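Local atomic coordinates of outer surface protein (Borrelia burgdorferi, PDB entry 5IZT), a protein that is of unknown function but, as an outer surface protein of the PFam54_60 family, probably acts at the interface between the spirochaete and its host. Residues Lys179-Ile191 and Ser322-Leu336. Residues are numbered along the deposited sequence; the frame is centred on the assembly and turned at random. Where two conformers were deposited one is given.
Sequences KLQTLKNELIRAI and SFDFTMKLKELKSKL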
# COMPACT_ATOMS: atom_id res chain seq x y z
N LYS A 179 3.17 21.75 -25.67
CA LYS A 179 3.40 20.34 -25.38
C LYS A 179 4.02 20.14 -24.00
O LYS A 179 3.60 19.26 -23.25
CB LYS A 179 4.31 19.71 -26.44
CG LYS A 179 3.61 19.33 -27.74
CD LYS A 179 4.34 18.18 -28.42
CE LYS A 179 5.85 18.36 -28.35
NZ LYS A 179 6.58 17.20 -28.91
N LEU A 180 5.00 20.97 -23.65
CA LEU A 180 5.70 20.79 -22.37
C LEU A 180 4.79 21.12 -21.19
O LEU A 180 4.75 20.39 -20.19
CB LEU A 180 6.97 21.63 -22.32
CG LEU A 180 7.81 21.49 -21.05
CD1 LEU A 180 8.31 20.07 -20.90
CD2 LEU A 180 8.99 22.47 -21.06
N GLN A 181 4.08 22.25 -21.28
CA GLN A 181 3.18 22.62 -20.19
C GLN A 181 2.08 21.59 -20.00
O GLN A 181 1.69 21.29 -18.87
CB GLN A 181 2.60 24.01 -20.46
CG GLN A 181 3.62 25.09 -20.20
CD GLN A 181 4.29 24.92 -18.85
OE1 GLN A 181 3.62 24.87 -17.82
NE2 GLN A 181 5.61 24.81 -18.86
N THR A 182 1.56 21.03 -21.10
CA THR A 182 0.51 20.02 -20.99
C THR A 182 1.02 18.77 -20.27
O THR A 182 0.35 18.23 -19.38
CB THR A 182 -0.01 19.65 -22.38
OG1 THR A 182 -0.73 20.76 -22.92
CG2 THR A 182 -0.92 18.43 -22.30
N LEU A 183 2.19 18.29 -20.69
CA LEU A 183 2.79 17.12 -20.06
C LEU A 183 3.03 17.36 -18.58
O LEU A 183 2.69 16.52 -17.74
CB LEU A 183 4.12 16.81 -20.75
CG LEU A 183 4.76 15.44 -20.57
CD1 LEU A 183 3.98 14.38 -21.33
CD2 LEU A 183 6.23 15.48 -20.99
N LYS A 184 3.58 18.52 -18.24
CA LYS A 184 3.86 18.81 -16.84
C LYS A 184 2.57 18.85 -16.03
O LYS A 184 2.48 18.24 -14.95
CB LYS A 184 4.62 20.13 -16.71
CG LYS A 184 4.94 20.49 -15.26
CD LYS A 184 5.49 21.87 -15.10
CE LYS A 184 4.43 22.93 -15.39
NZ LYS A 184 5.02 24.30 -15.39
N ASN A 185 1.55 19.55 -16.54
CA ASN A 185 0.31 19.71 -15.79
C ASN A 185 -0.42 18.38 -15.63
O ASN A 185 -1.04 18.13 -14.58
CB ASN A 185 -0.59 20.74 -16.47
CG ASN A 185 -0.07 22.15 -16.32
OD1 ASN A 185 0.69 22.44 -15.40
ND2 ASN A 185 -0.51 23.04 -17.20
N GLU A 186 -0.38 17.54 -16.65
CA GLU A 186 -1.03 16.24 -16.58
C GLU A 186 -0.40 15.38 -15.48
O GLU A 186 -1.11 14.68 -14.75
CB GLU A 186 -0.99 15.58 -17.95
CG GLU A 186 -0.57 14.12 -18.00
CD GLU A 186 -0.22 13.69 -19.42
OE1 GLU A 186 -0.86 14.18 -20.37
OE2 GLU A 186 0.71 12.86 -19.59
N LEU A 187 0.92 15.45 -15.33
CA LEU A 187 1.57 14.69 -14.26
C LEU A 187 1.23 15.26 -12.89
O LEU A 187 0.96 14.50 -11.94
CB LEU A 187 3.08 14.66 -14.47
CG LEU A 187 3.86 13.75 -13.52
CD1 LEU A 187 3.31 12.32 -13.57
CD2 LEU A 187 5.36 13.80 -13.84
N ILE A 188 1.20 16.59 -12.76
CA ILE A 188 0.80 17.21 -11.50
C ILE A 188 -0.62 16.82 -11.13
O ILE A 188 -0.92 16.49 -9.98
CB ILE A 188 0.96 18.74 -11.60
CG1 ILE A 188 2.45 19.11 -11.72
CG2 ILE A 188 0.31 19.45 -10.39
CD1 ILE A 188 2.68 20.54 -12.15
N ARG A 189 -1.53 16.83 -12.12
CA ARG A 189 -2.91 16.42 -11.89
C ARG A 189 -2.98 14.96 -11.44
O ARG A 189 -3.74 14.61 -10.52
CB ARG A 189 -3.71 16.63 -13.17
CG ARG A 189 -5.22 16.79 -13.03
CD ARG A 189 -5.82 17.41 -14.30
NE ARG A 189 -5.37 16.74 -15.53
CZ ARG A 189 -4.49 17.24 -16.40
NH1 ARG A 189 -3.96 18.43 -16.21
NH2 ARG A 189 -4.16 16.54 -17.47
N ALA A 190 -2.20 14.08 -12.08
CA ALA A 190 -2.28 12.66 -11.75
C ALA A 190 -1.84 12.39 -10.31
O ALA A 190 -2.45 11.59 -9.61
CB ALA A 190 -1.43 11.85 -12.72
N ILE A 191 -0.77 13.06 -9.87
CA ILE A 191 -0.29 12.91 -8.50
C ILE A 191 -1.34 13.42 -7.52
O ILE A 191 -1.62 12.79 -6.49
CB ILE A 191 1.05 13.65 -8.32
CG1 ILE A 191 2.16 13.02 -9.17
CG2 ILE A 191 1.42 13.77 -6.83
CD1 ILE A 191 2.61 11.64 -8.68
N SER A 322 14.00 22.31 -22.84
CA SER A 322 12.69 21.67 -22.96
C SER A 322 12.81 20.16 -23.15
O SER A 322 12.05 19.39 -22.55
CB SER A 322 11.91 22.27 -24.13
OG SER A 322 11.65 23.64 -23.93
N PHE A 323 13.76 19.74 -23.99
CA PHE A 323 13.96 18.31 -24.19
C PHE A 323 14.31 17.62 -22.88
O PHE A 323 13.77 16.55 -22.57
CB PHE A 323 15.06 18.05 -25.23
CG PHE A 323 15.38 16.59 -25.41
CD1 PHE A 323 16.35 15.97 -24.62
CD2 PHE A 323 14.68 15.82 -26.33
CE1 PHE A 323 16.62 14.61 -24.76
CE2 PHE A 323 14.94 14.46 -26.47
CZ PHE A 323 15.92 13.85 -25.69
N ASP A 324 15.22 18.22 -22.12
CA ASP A 324 15.68 17.62 -20.87
C ASP A 324 14.55 17.51 -19.87
O ASP A 324 14.39 16.49 -19.19
CB ASP A 324 16.79 18.48 -20.26
CG ASP A 324 17.98 18.64 -21.17
OD1 ASP A 324 18.20 17.78 -22.05
OD2 ASP A 324 18.68 19.67 -21.02
N PHE A 325 13.74 18.57 -19.76
CA PHE A 325 12.60 18.57 -18.86
C PHE A 325 11.56 17.54 -19.29
O PHE A 325 11.06 16.77 -18.47
CB PHE A 325 12.00 19.99 -18.81
CG PHE A 325 11.06 20.22 -17.65
CD1 PHE A 325 10.94 19.29 -16.62
CD2 PHE A 325 10.30 21.38 -17.59
CE1 PHE A 325 10.06 19.51 -15.55
CE2 PHE A 325 9.42 21.61 -16.53
CZ PHE A 325 9.30 20.67 -15.51
N THR A 326 11.26 17.48 -20.60
CA THR A 326 10.37 16.44 -21.11
C THR A 326 10.85 15.04 -20.73
O THR A 326 10.07 14.22 -20.24
CB THR A 326 10.25 16.57 -22.62
OG1 THR A 326 9.71 17.85 -22.93
CG2 THR A 326 9.35 15.49 -23.19
N MET A 327 12.14 14.76 -20.95
CA MET A 327 12.67 13.44 -20.60
C MET A 327 12.51 13.14 -19.11
O MET A 327 12.16 12.02 -18.72
CB MET A 327 14.15 13.35 -20.99
CG MET A 327 14.89 12.12 -20.44
SD MET A 327 16.58 11.97 -21.07
CE MET A 327 16.24 11.58 -22.78
N LYS A 328 12.75 14.13 -18.25
CA LYS A 328 12.58 13.87 -16.82
C LYS A 328 11.12 13.65 -16.46
O LYS A 328 10.81 12.80 -15.61
CB LYS A 328 13.19 15.02 -16.01
CG LYS A 328 14.73 15.08 -16.14
CD LYS A 328 15.33 16.24 -15.34
CE LYS A 328 16.79 16.47 -15.73
NZ LYS A 328 17.64 15.25 -15.57
N LEU A 329 10.20 14.40 -17.08
CA LEU A 329 8.77 14.21 -16.81
C LEU A 329 8.29 12.85 -17.30
O LEU A 329 7.47 12.19 -16.63
CB LEU A 329 7.96 15.32 -17.47
CG LEU A 329 8.08 16.71 -16.84
CD1 LEU A 329 7.42 17.76 -17.76
CD2 LEU A 329 7.40 16.71 -15.47
N LYS A 330 8.76 12.41 -18.47
CA LYS A 330 8.44 11.07 -18.95
C LYS A 330 8.93 10.01 -17.97
O LYS A 330 8.21 9.05 -17.68
CB LYS A 330 9.06 10.84 -20.34
CG LYS A 330 8.49 11.67 -21.48
CD LYS A 330 9.11 11.23 -22.82
CE LYS A 330 8.76 12.14 -23.99
NZ LYS A 330 7.30 12.46 -24.08
N GLU A 331 10.14 10.19 -17.44
CA GLU A 331 10.67 9.22 -16.47
C GLU A 331 9.87 9.22 -15.18
O GLU A 331 9.58 8.15 -14.63
CB GLU A 331 12.15 9.52 -16.19
CG GLU A 331 13.07 9.00 -17.29
CD GLU A 331 14.48 9.58 -17.27
OE1 GLU A 331 14.88 10.19 -16.24
OE2 GLU A 331 15.19 9.44 -18.29
N LEU A 332 9.48 10.40 -14.69
CA LEU A 332 8.68 10.46 -13.48
C LEU A 332 7.32 9.80 -13.70
O LEU A 332 6.80 9.11 -12.81
CB LEU A 332 8.51 11.91 -13.02
CG LEU A 332 9.77 12.59 -12.47
CD1 LEU A 332 9.56 14.08 -12.19
CD2 LEU A 332 10.18 11.89 -11.18
N LYS A 333 6.73 10.02 -14.87
CA LYS A 333 5.45 9.38 -15.19
C LYS A 333 5.59 7.86 -15.29
O LYS A 333 4.69 7.12 -14.86
CB LYS A 333 4.87 9.98 -16.47
CG LYS A 333 3.58 9.32 -16.96
CD LYS A 333 3.00 10.13 -18.10
CE LYS A 333 1.84 9.41 -18.79
NZ LYS A 333 1.49 10.09 -20.07
N SER A 334 6.70 7.38 -15.86
CA SER A 334 6.93 5.94 -15.87
C SER A 334 7.01 5.38 -14.45
O SER A 334 6.48 4.29 -14.16
CB SER A 334 8.20 5.62 -16.64
OG SER A 334 8.53 4.25 -16.54
N LYS A 335 7.68 6.11 -13.55
CA LYS A 335 7.79 5.68 -12.16
C LYS A 335 6.44 5.74 -11.45
O LYS A 335 6.13 4.88 -10.62
CB LYS A 335 8.82 6.53 -11.42
CG LYS A 335 10.25 6.43 -11.94
CD LYS A 335 10.76 5.00 -11.95
CE LYS A 335 12.15 4.93 -12.57
NZ LYS A 335 12.45 3.60 -13.15
N LEU A 336 5.62 6.76 -11.76
CA LEU A 336 4.27 6.79 -11.21
C LEU A 336 3.46 5.58 -11.67
O LEU A 336 2.78 4.94 -10.86
CB LEU A 336 3.56 8.09 -11.61
CG LEU A 336 2.09 8.17 -11.17
CD1 LEU A 336 1.94 8.05 -9.65
CD2 LEU A 336 1.40 9.42 -11.67
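L187 enters a hole formed by L329, L332, K333 and L336, a knob-into-hole fit repeated two turns earlier by L180 among S322, F325, T326 and L329. CG of L187 lies anti to the backbone N, which carries the branch toward helix 322-359; there CD1 meets CA of K333 and CD2 of L336, while CD2 rests 3.8 Å from CB of L332 and near CD2 of L329. L329 answers from helix 322-359 as a knob among L180, L183, K184 and L187.

K184 can be followed outward: CB lies 3.8 Å from CD1 of L329, and CD passes 4.0 Å from CZ of F325. The bend at chi3 (69°) then turns the chain back to its own helix, where NZ of K184 donates a 2.9 Å hydrogen bond to OE1 of Q181, in the carbonyl plane and on a lone pair. CD1 of L329 lies over one face of the F325 ring, toward its rim.

CD1 of L180 sits 3.3 Å from OG1 of T326, whose hydroxyl bonds to the carbonyl of S322. Where L187 packs on K333, the extended K333 chain carries NZ to E186 in a salt bridge, 2.9 Å from OE2, which it meets on the syn side, 32° out of the carboxylate plane. Helix 280-316 joins this core, with Y315 against L180 and I308 against L187. Two near-parallel helices, axes 10.2 Å apart and inclined by 26°, thus interlock by coiled-coil-like knobs-into-holes packing within an all-helical bundle.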